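PDB 5Z0Q: aminotransferase, class I and II from Erwinia tasmaniensis, which binds pyridoxal-5'-phosphate and belongs to the class I and II aminotransferases, a family of PLP-dependent enzymes. Local coordinates for residues V95-I106 with F263-V274. Sequence-based numbering, arbitrary orientation.
Sequences VFLPGVVTGINI and FNRMRKGMVPDV. With PLP (pyridoxal-5'-phosphate), chain M.
Arg267 reaches across to strand 95-97 and holds the carbonyl of Phe96 end-on. NH1 lies 2.8 Å from Phe96 O, in the carbonyl plane. NH2 lies 3.0 Å from Phe96 O, tilted from that plane. Neither bond is straight, because two nitrogens share one oxygen. Within its own segment, Arg267 NE donates to Val271 O. NH1, which also bonds Phe96 O, donates in a straight line to Pro272 O at 3.1 Å, from above that carbonyl's plane. A bend at chi2 (-94°) turns the chain toward these carbonyls. Leu97 CD2 lies over one face of the guanidinium, 3.7 Å from Arg267 NH2. Asp273 OD1 makes a long, out-of-plane salt bridge to Arg267 NH1, with no N-H aimed at it.

Apolar packing continues beside the guanidinium. CG2 of Ile106 sits over the ring of Phe263 in a CH-pi contact, 3.7 Å from the centroid. Ile106 CD1 packs on Val271 CG2 and on Arg267 CG. Val271 CG1 also meets Pro98 CD at 3.7 Å. Thr102 OG1 touches both Val271 methyls, but its hydrogen bond goes to Met270 O of the second subunit.

Pro98 centres an inverse gamma turn that leads to the cofactor. Val100 N, just before helix 101-111, donates to PLP O2P at 2.9 Å. Val101 N, in the first helical residue, donates to PLP O2P at 3.1 Å. Ser250 OG donates to Gly99 O.

The chemistry implies that one arginine ties three backbone carbonyls together. It joins the loop after helix 257-267 to strand 94-97, outermost of its sheet within this chain, which leads into the phosphate-binding turn beside the subunit interface.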
ATOM      1  N   VAL A  95       3.174 -12.012   8.137  1.00 31.47           N
ATOM      2  CA  VAL A  95       2.649 -10.649   8.155  1.00 32.94           C
ATOM      3  C   VAL A  95       2.640 -10.170   6.710  1.00 29.53           C
ATOM      4  O   VAL A  95       3.704 -10.018   6.099  1.00 29.09           O
ATOM      5  CB  VAL A  95       3.478  -9.699   9.034  1.00 26.76           C
ATOM      6  CG1 VAL A  95       2.946  -8.280   8.925  1.00 24.21           C
ATOM      7  CG2 VAL A  95       3.468 -10.157  10.484  1.00 24.18           C
ATOM      8  N   PHE A  96       1.452  -9.937   6.159  1.00 31.57           N
ATOM      9  CA  PHE A  96       1.332  -9.550   4.760  1.00 25.86           C
ATOM     10  C   PHE A  96       1.541  -8.050   4.593  1.00 25.31           C
ATOM     11  O   PHE A  96       1.075  -7.246   5.405  1.00 26.29           O
ATOM     12  CB  PHE A  96      -0.034  -9.961   4.211  1.00 26.05           C
ATOM     13  CG  PHE A  96      -0.264 -11.445   4.220  1.00 31.32           C
ATOM     14  CD1 PHE A  96       0.390 -12.266   3.317  1.00 31.95           C
ATOM     15  CD2 PHE A  96      -1.134 -12.019   5.133  1.00 33.03           C
ATOM     16  CE1 PHE A  96       0.184 -13.634   3.323  1.00 33.58           C
ATOM     17  CE2 PHE A  96      -1.347 -13.386   5.145  1.00 30.71           C
ATOM     18  CZ  PHE A  96      -0.688 -14.194   4.239  1.00 34.84           C
ATOM     19  N   LEU A  97       2.245  -7.679   3.528  1.00 25.35           N
ATOM     20  CA  LEU A  97       2.655  -6.306   3.283  1.00 25.61           C
ATOM     21  C   LEU A  97       2.399  -5.946   1.829  1.00 31.58           C
ATOM     22  O   LEU A  97       2.377  -6.829   0.962  1.00 29.48           O
ATOM     23  CB  LEU A  97       4.144  -6.104   3.605  1.00 30.24           C
ATOM     24  CG  LEU A  97       4.581  -6.360   5.048  1.00 24.48           C
ATOM     25  CD1 LEU A  97       6.077  -6.625   5.108  1.00 28.34           C
ATOM     26  CD2 LEU A  97       4.207  -5.182   5.933  1.00 20.95           C
ATOM     27  N   PRO A  98       2.194  -4.657   1.531  1.00 34.14           N
ATOM     28  CA  PRO A  98       2.053  -4.204   0.129  1.00 30.74           C
ATOM     29  C   PRO A  98       3.396  -3.840  -0.498  1.00 34.88           C
ATOM     30  O   PRO A  98       3.680  -2.682  -0.840  1.00 42.01           O
ATOM     31  CB  PRO A  98       1.123  -2.999   0.272  1.00 26.04           C
ATOM     32  CG  PRO A  98       1.510  -2.415   1.592  1.00 31.97           C
ATOM     33  CD  PRO A  98       1.877  -3.579   2.486  1.00 34.43           C
ATOM     34  N   GLY A  99       4.251  -4.842  -0.660  1.00 26.75           N
ATOM     35  CA  GLY A  99       5.573  -4.657  -1.225  1.00 28.07           C
ATOM     36  C   GLY A  99       6.659  -5.188  -0.310  1.00 29.42           C
ATOM     37  O   GLY A  99       6.423  -5.583   0.830  1.00 29.02           O
ATOM     38  N   VAL A 100       7.876  -5.190  -0.849  1.00 26.98           N
ATOM     39  CA  VAL A 100       9.038  -5.690  -0.122  1.00 33.08           C
ATOM     40  C   VAL A 100       9.832  -4.512   0.428  1.00 32.21           C
ATOM     41  O   VAL A 100      10.435  -4.603   1.502  1.00 28.15           O
ATOM     42  CB  VAL A 100       9.913  -6.583  -1.020  1.00 33.55           C
ATOM     43  CG1 VAL A 100      11.087  -7.155  -0.233  1.00 24.17           C
ATOM     44  CG2 VAL A 100       9.078  -7.700  -1.628  1.00 37.01           C
ATOM     45  N   VAL A 101       9.829  -3.397  -0.308  1.00 29.09           N
ATOM     46  CA  VAL A 101      10.571  -2.215   0.126  1.00 28.20           C
ATOM     47  C   VAL A 101      10.027  -1.701   1.452  1.00 26.93           C
ATOM     48  O   VAL A 101      10.788  -1.271   2.329  1.00 23.52           O
ATOM     49  CB  VAL A 101      10.531  -1.127  -0.964  1.00 26.36           C
ATOM     50  CG1 VAL A 101      11.264   0.126  -0.497  1.00 19.92           C
ATOM     51  CG2 VAL A 101      11.138  -1.651  -2.253  1.00 36.18           C
ATOM     52  N   THR A 102       8.703  -1.742   1.625  1.00 28.57           N
ATOM     53  CA  THR A 102       8.117  -1.325   2.893  1.00 27.51           C
ATOM     54  C   THR A 102       8.527  -2.252   4.032  1.00 28.25           C
ATOM     55  O   THR A 102       8.696  -1.796   5.167  1.00 24.99           O
ATOM     56  CB  THR A 102       6.592  -1.254   2.781  1.00 28.79           C
ATOM     57  OG1 THR A 102       6.033  -0.887   4.048  1.00 22.19           O
ATOM     58  CG2 THR A 102       6.011  -2.594   2.340  1.00 27.72           C
ATOM     59  N   GLY A 103       8.708  -3.545   3.750  1.00 23.02           N
ATOM     60  CA  GLY A 103       9.183  -4.456   4.776  1.00 26.21           C
ATOM     61  C   GLY A 103      10.607  -4.171   5.206  1.00 24.17           C
ATOM     62  O   GLY A 103      10.964  -4.392   6.368  1.00 26.61           O
ATOM     63  N   ILE A 104      11.437  -3.679   4.286  1.00 27.17           N
ATOM     64  CA  ILE A 104      12.801  -3.302   4.640  1.00 22.96           C
ATOM     65  C   ILE A 104      12.798  -2.073   5.540  1.00 25.93           C
ATOM     66  O   ILE A 104      13.547  -2.001   6.522  1.00 23.58           O
ATOM     67  CB  ILE A 104      13.631  -3.071   3.365  1.00 17.98           C
ATOM     68  CG1 ILE A 104      13.737  -4.365   2.555  1.00 22.43           C
ATOM     69  CG2 ILE A 104      15.011  -2.535   3.711  1.00 21.93           C
ATOM     70  CD1 ILE A 104      14.411  -4.194   1.212  1.00 29.60           C
ATOM     71  N   ASN A 105      11.950  -1.091   5.227  1.00 23.84           N
ATOM     72  CA  ASN A 105      11.917   0.138   6.013  1.00 21.77           C
ATOM     73  C   ASN A 105      11.374  -0.115   7.415  1.00 26.63           C
ATOM     74  O   ASN A 105      11.957   0.342   8.404  1.00 23.79           O
ATOM     75  CB  ASN A 105      11.089   1.200   5.291  1.00 16.86           C
ATOM     76  CG  ASN A 105      11.843   1.839   4.140  1.00 20.81           C
ATOM     77  OD1 ASN A 105      12.387   2.935   4.273  1.00 27.34           O
ATOM     78  ND2 ASN A 105      11.884   1.152   3.005  1.00 22.80           N
ATOM     79  N   ILE A 106      10.261  -0.847   7.520  1.00 26.07           N
ATOM     80  CA  ILE A 106       9.683  -1.139   8.831  1.00 21.80           C
ATOM     81  C   ILE A 106      10.695  -1.859   9.711  1.00 23.05           C
ATOM     82  O   ILE A 106      10.828  -1.559  10.904  1.00 27.72           O
ATOM     83  CB  ILE A 106       8.389  -1.959   8.682  1.00 23.37           C
ATOM     84  CG1 ILE A 106       7.346  -1.187   7.878  1.00 23.73           C
ATOM     85  CG2 ILE A 106       7.826  -2.318  10.050  1.00 21.52           C
ATOM     86  CD1 ILE A 106       6.194  -2.050   7.420  1.00 22.01           C
ATOM     87  N   PHE A 263       7.420  -5.313  15.054  1.00 28.08           N
ATOM     88  CA  PHE A 263       7.253  -5.056  13.628  1.00 23.37           C
ATOM     89  C   PHE A 263       5.853  -4.535  13.328  1.00 27.74           C
ATOM     90  O   PHE A 263       5.691  -3.524  12.631  1.00 26.27           O
ATOM     91  CB  PHE A 263       7.541  -6.334  12.838  1.00 22.82           C
ATOM     92  CG  PHE A 263       7.547  -6.147  11.346  1.00 26.59           C
ATOM     93  CD1 PHE A 263       8.704  -5.769  10.686  1.00 25.91           C
ATOM     94  CD2 PHE A 263       6.399  -6.365  10.600  1.00 22.42           C
ATOM     95  CE1 PHE A 263       8.715  -5.603   9.314  1.00 22.92           C
ATOM     96  CE2 PHE A 263       6.403  -6.200   9.229  1.00 18.28           C
ATOM     97  CZ  PHE A 263       7.563  -5.818   8.585  1.00 24.14           C
ATOM     98  N   ASN A 264       4.826  -5.210  13.853  1.00 23.50           N
ATOM     99  CA  ASN A 264       3.450  -4.805  13.581  1.00 23.40           C
ATOM    100  C   ASN A 264       3.131  -3.442  14.182  1.00 30.62           C
ATOM    101  O   ASN A 264       2.348  -2.681  13.600  1.00 26.70           O
ATOM    102  CB  ASN A 264       2.481  -5.860  14.113  1.00 15.00           C
ATOM    103  CG  ASN A 264       2.572  -7.169  13.354  1.00 21.78           C
ATOM    104  OD1 ASN A 264       2.818  -7.184  12.147  1.00 29.79           O
ATOM    105  ND2 ASN A 264       2.374  -8.278  14.057  1.00 21.24           N
ATOM    106  N   ARG A 265       3.717  -3.116  15.335  1.00 34.19           N
ATOM    107  CA  ARG A 265       3.477  -1.810  15.942  1.00 35.05           C
ATOM    108  C   ARG A 265       4.061  -0.691  15.087  1.00 32.57           C
ATOM    109  O   ARG A 265       3.470   0.391  14.980  1.00 29.84           O
ATOM    110  CB  ARG A 265       4.058  -1.778  17.357  1.00 26.11           C
ATOM    111  CG  ARG A 265       3.837  -0.472  18.099  1.00 33.99           C
ATOM    112  CD  ARG A 265       4.006  -0.640  19.607  1.00 41.31           C
ATOM    113  NE  ARG A 265       5.357  -1.047  19.986  1.00 46.34           N
ATOM    114  CZ  ARG A 265       5.705  -2.290  20.306  1.00 41.71           C
ATOM    115  NH1 ARG A 265       4.800  -3.261  20.295  1.00 39.20           N
ATOM    116  NH2 ARG A 265       6.959  -2.564  20.640  1.00 36.78           N
ATOM    117  N   MET A 266       5.217  -0.934  14.464  1.00 29.28           N
ATOM    118  CA  MET A 266       5.800   0.053  13.563  1.00 25.44           C
ATOM    119  C   MET A 266       5.021   0.147  12.258  1.00 29.46           C
ATOM    120  O   MET A 266       5.009   1.204  11.614  1.00 29.87           O
ATOM    121  CB  MET A 266       7.264  -0.297  13.291  1.00 27.84           C
ATOM    122  CG  MET A 266       8.002   0.676  12.386  1.00 31.75           C
ATOM    123  SD  MET A 266       8.130   2.331  13.091  1.00 38.23           S
ATOM    124  CE  MET A 266       8.949   1.969  14.643  1.00 23.41           C
ATOM    125  N   ARG A 267       4.355  -0.937  11.859  1.00 31.84           N
ATOM    126  CA  ARG A 267       3.635  -0.969  10.592  1.00 28.89           C
ATOM    127  C   ARG A 267       2.242  -0.359  10.701  1.00 29.96           C
ATOM    128  O   ARG A 267       1.755   0.234   9.732  1.00 26.72           O
ATOM    129  CB  ARG A 267       3.545  -2.417  10.094  1.00 22.68           C
ATOM    130  CG  ARG A 267       2.872  -2.606   8.739  1.00 23.98           C
ATOM    131  CD  ARG A 267       1.387  -2.919   8.867  1.00 16.44           C
ATOM    132  NE  ARG A 267       0.786  -3.216   7.572  1.00 16.52           N
ATOM    133  CZ  ARG A 267       0.634  -4.443   7.088  1.00 17.65           C
ATOM    134  NH1 ARG A 267       0.081  -4.625   5.898  1.00 20.11           N
ATOM    135  NH2 ARG A 267       1.035  -5.490   7.797  1.00 14.98           N
ATOM    136  N   LYS A 268       1.602  -0.485  11.862  1.00 37.81           N
ATOM    137  CA  LYS A 268       0.182  -0.177  11.995  1.00 32.71           C
ATOM    138  C   LYS A 268      -0.106   1.284  11.666  1.00 37.48           C
ATOM    139  O   LYS A 268       0.603   2.189  12.114  1.00 42.52           O
ATOM    140  CB  LYS A 268      -0.283  -0.504  13.412  1.00 25.52           C
ATOM    141  CG  LYS A 268      -1.770  -0.321  13.651  1.00 35.32           C
ATOM    142  CD  LYS A 268      -2.184  -0.972  14.961  1.00 42.81           C
ATOM    143  CE  LYS A 268      -1.295  -0.512  16.107  1.00 50.29           C
ATOM    144  NZ  LYS A 268      -1.543  -1.287  17.355  1.00 43.20           N
ATOM    145  N   GLY A 269      -1.151   1.504  10.868  1.00 33.78           N
ATOM    146  CA  GLY A 269      -1.571   2.841  10.497  1.00 26.98           C
ATOM    147  C   GLY A 269      -0.743   3.457   9.389  1.00 31.05           C
ATOM    148  O   GLY A 269      -1.281   4.086   8.474  1.00 27.56           O
ATOM    149  N   MET A 270       0.576   3.275   9.461  1.00 36.76           N
ATOM    150  CA  MET A 270       1.473   3.903   8.499  1.00 29.24           C
ATOM    151  C   MET A 270       1.500   3.147   7.174  1.00 28.68           C
ATOM    152  O   MET A 270       1.584   3.765   6.107  1.00 29.46           O
ATOM    153  CB  MET A 270       2.878   3.998   9.091  1.00 32.92           C
ATOM    154  CG  MET A 270       3.787   4.978   8.381  1.00 40.17           C
ATOM    155  SD  MET A 270       3.227   6.685   8.520  1.00 50.63           S
ATOM    156  CE  MET A 270       4.564   7.539   7.689  1.00 37.01           C
ATOM    157  N   VAL A 271       1.428   1.824   7.219  1.00 23.89           N
ATOM    158  CA  VAL A 271       1.482   0.977   6.031  1.00 21.09           C
ATOM    159  C   VAL A 271       0.109   0.338   5.846  1.00 24.10           C
ATOM    160  O   VAL A 271      -0.385  -0.328   6.765  1.00 28.08           O
ATOM    161  CB  VAL A 271       2.578  -0.093   6.149  1.00 23.75           C
ATOM    162  CG1 VAL A 271       2.666  -0.910   4.871  1.00 26.52           C
ATOM    163  CG2 VAL A 271       3.914   0.558   6.468  1.00 28.10           C
ATOM    164  N   PRO A 272      -0.532   0.503   4.696  1.00 20.02           N
ATOM    165  CA  PRO A 272      -1.895  -0.001   4.507  1.00 28.24           C
ATOM    166  C   PRO A 272      -1.907  -1.511   4.288  1.00 27.69           C
ATOM    167  O   PRO A 272      -0.870  -2.171   4.240  1.00 27.62           O
ATOM    168  CB  PRO A 272      -2.367   0.748   3.259  1.00 27.90           C
ATOM    169  CG  PRO A 272      -1.114   0.977   2.482  1.00 25.57           C
ATOM    170  CD  PRO A 272      -0.035   1.218   3.507  1.00 27.49           C
ATOM    171  N   ASP A 273      -3.116  -2.051   4.154  1.00 25.79           N
ATOM    172  CA  ASP A 273      -3.296  -3.466   3.882  1.00 28.76           C
ATOM    173  C   ASP A 273      -3.089  -3.756   2.397  1.00 29.18           C
ATOM    174  O   ASP A 273      -3.037  -2.854   1.557  1.00 28.26           O
ATOM    175  CB  ASP A 273      -4.685  -3.928   4.324  1.00 34.16           C
ATOM    176  CG  ASP A 273      -4.840  -3.951   5.832  1.00 48.73           C
ATOM    177  OD1 ASP A 273      -3.812  -4.038   6.536  1.00 48.69           O
ATOM    178  OD2 ASP A 273      -5.992  -3.888   6.314  1.00 56.31           O
ATOM    179  N   VAL A 274      -2.970  -5.047   2.079  1.00 27.25           N
ATOM    180  CA  VAL A 274      -2.734  -5.459   0.703  1.00 18.57           C
ATOM    181  C   VAL A 274      -4.005  -5.273  -0.120  1.00 25.65           C
ATOM    182  O   VAL A 274      -5.128  -5.425   0.379  1.00 22.96           O
ATOM    183  CB  VAL A 274      -2.245  -6.918   0.659  1.00 24.79           C
ATOM    184  CG1 VAL A 274      -1.904  -7.340  -0.764  1.00 22.65           C
ATOM    185  CG2 VAL A 274      -1.042  -7.099   1.574  1.00 26.72           C
TER
HETATM  186  N1  PLP M 401      13.819  -6.636  -3.127  1.00 34.00           N
HETATM  187  C2  PLP M 401      14.778  -6.773  -4.111  1.00 34.69           C
HETATM  188  C2A PLP M 401      16.164  -7.225  -3.752  1.00 34.89           C
HETATM  189  C3  PLP M 401      14.461  -6.498  -5.436  1.00 36.53           C
HETATM  190  O3  PLP M 401      15.412  -6.634  -6.412  1.00 36.52           O
HETATM  191  C4  PLP M 401      13.176  -6.082  -5.769  1.00 42.98           C
HETATM  192  C4A PLP M 401      12.779  -5.953  -7.210  1.00 41.52           C
HETATM  193  C5  PLP M 401      12.216  -5.942  -4.773  1.00 44.62           C
HETATM  194  C6  PLP M 401      12.543  -6.223  -3.451  1.00 39.34           C
HETATM  195  C5A PLP M 401      10.822  -5.490  -5.146  1.00 45.84           C
HETATM  196  O4P PLP M 401      10.164  -4.914  -4.041  1.00 42.80           O
HETATM  197  P   PLP M 401       8.787  -4.111  -4.270  1.00 47.94           P
HETATM  198  O1P PLP M 401       8.967  -3.116  -5.393  1.00 46.57           O
HETATM  199  O2P PLP M 401       8.399  -3.379  -3.006  1.00 41.25           O
HETATM  200  O3P PLP M 401       7.709  -5.104  -4.636  1.00 44.89           O